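Local coordinates for protein dimethylsulfoniopropionate lyase (Roseovarius nubinhibens, PDB 4B29) that probably cleaves dimethylsulfoniopropionate to release dimethyl sulfide, using a zinc-containing cupin barrel, at residues Ser101-Glu104 with Ala105-Gly108. Numbering follows the deposited sequence.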
loop_
_atom_site.group_PDB
_atom_site.type_symbol
_atom_site.label_atom_id
_atom_site.label_comp_id
_atom_site.label_asym_id
_atom_site.label_seq_id
_atom_site.Cartn_x
_atom_site.Cartn_y
_atom_site.Cartn_z
ATOM N N SER A 101 -3.586 -9.525 7.979
ATOM C CA SER A 101 -4.950 -9.694 7.437
ATOM C C SER A 101 -5.254 -11.170 7.193
ATOM O O SER A 101 -6.288 -11.640 7.638
ATOM C CB SER A 101 -5.274 -8.878 6.151
ATOM O OG SER A 101 -5.521 -7.499 6.397
ATOM N N TYR A 102 -4.369 -11.908 6.545
ATOM C CA TYR A 102 -4.723 -13.260 6.115
ATOM C C TYR A 102 -4.104 -14.304 7.041
ATOM O O TYR A 102 -3.097 -14.039 7.689
ATOM C CB TYR A 102 -4.267 -13.536 4.673
ATOM C CG TYR A 102 -4.885 -12.554 3.695
ATOM C CD1 TYR A 102 -6.240 -12.621 3.397
ATOM C CD2 TYR A 102 -4.104 -11.573 3.084
ATOM C CE1 TYR A 102 -6.840 -11.701 2.503
ATOM C CE2 TYR A 102 -4.684 -10.631 2.205
ATOM C CZ TYR A 102 -6.035 -10.732 1.892
ATOM O OH TYR A 102 -6.588 -9.821 0.993
ATOM N N THR A 103 -4.687 -15.486 6.989
ATOM C CA THR A 103 -4.189 -16.615 7.794
ATOM C C THR A 103 -3.142 -17.393 7.045
ATOM O O THR A 103 -3.017 -17.295 5.808
ATOM C CB THR A 103 -5.307 -17.598 8.172
ATOM O OG1 THR A 103 -5.821 -18.267 7.000
ATOM C CG2 THR A 103 -6.426 -16.868 8.882
ATOM N N GLU A 104 -2.412 -18.219 7.798
ATOM C CA GLU A 104 -1.429 -19.097 7.189
ATOM C C GLU A 104 -2.082 -20.054 6.190
ATOM O O GLU A 104 -1.520 -20.324 5.122
ATOM C CB GLU A 104 -0.634 -19.845 8.270
ATOM C CG GLU A 104 0.612 -20.523 7.683
ATOM C CD GLU A 104 1.338 -21.429 8.672
ATOM O OE1 GLU A 104 1.158 -21.280 9.897
ATOM O OE2 GLU A 104 2.109 -22.285 8.198
ATOM N N ALA A 105 -3.282 -20.535 6.501
ATOM C CA ALA A 105 -4.021 -21.423 5.604
ATOM C C ALA A 105 -4.331 -20.749 4.274
ATOM O O ALA A 105 -4.298 -21.381 3.209
ATOM C CB ALA A 105 -5.325 -21.880 6.272
ATOM N N GLU A 106 -4.635 -19.455 4.335
ATOM C CA GLU A 106 -5.001 -18.698 3.138
ATOM C C GLU A 106 -3.825 -18.383 2.235
ATOM O O GLU A 106 -3.938 -18.530 1.022
ATOM C CB GLU A 106 -5.678 -17.392 3.539
ATOM C CG GLU A 106 -7.102 -17.570 3.927
ATOM C CD GLU A 106 -7.747 -16.285 4.382
ATOM O OE1 GLU A 106 -7.119 -15.521 5.173
ATOM O OE2 GLU A 106 -8.905 -16.060 3.938
ATOM N N VAL A 107 -2.694 -17.984 2.805
ATOM C CA VAL A 107 -1.575 -17.488 1.986
ATOM C C VAL A 107 -0.216 -18.167 2.177
ATOM O O VAL A 107 0.687 -17.962 1.386
ATOM C CB VAL A 107 -1.353 -15.960 2.161
ATOM C CG1 VAL A 107 -2.563 -15.188 1.685
ATOM C CG2 VAL A 107 -0.982 -15.605 3.582
ATOM N N GLY A 108 -0.069 -18.923 3.257
ATOM C CA GLY A 108 1.187 -19.621 3.532
ATOM C C GLY A 108 2.142 -18.803 4.360
ATOM O O GLY A 108 2.150 -17.543 4.301
HETATM O O HOH W 1 -8.461 -14.001 7.027
#
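Thr103 and Glu106 trade hydrogen bonds in a capping box that starts the short helix 104-107. Glu106 N donates to Thr103 OG1 over 3.1 Å; a chi1 of 67° sets this hydroxyl oxygen between its own backbone N and carbonyl carbon, turned to the helix start. In return, Thr103 N donates to Glu106 OE1 at 3.0 Å, almost straight at 170° and on the lone pair that faces away from OE2. Glu106 reaches back because CG lies beside its backbone N (chi1 -79°) and the chain then runs extended past Thr103 OG1. A water donates to both Glu106 OE1 and Ser101 O, bridging the carboxylate to the loop before the cap.

Backbone bonds close the single turn: Val107 N to Thr103 O at 3.1 Å, and Gly108 N to Glu104 O at 2.7 Å. Gly108 then leaves helical geometry with positive phi.

Apolar contact comes from Tyr102 and Val107, whose side chains cross at about a right angle, with Val107 CG1 3.8 Å from Tyr102 CB. Glu106 OE1 sits at the edge of the Tyr102 ring, near its plane and 3.5 Å from Tyr102 CD1. Met215 of strand 214-215 touches Tyr102, Glu106 and Val107, while Tyr102 OH bonds to Tyr145 OH.

The N-cap N-H and one N-H of the first turn thus gain side-chain acceptors, and the Glu106 carboxylate, near the positive end of the helix dipole, is probably stabilised as the anion. The box probably helps hold the backbone next to Tyr102, whose side chain lies about 7 Å from the bound zinc ion.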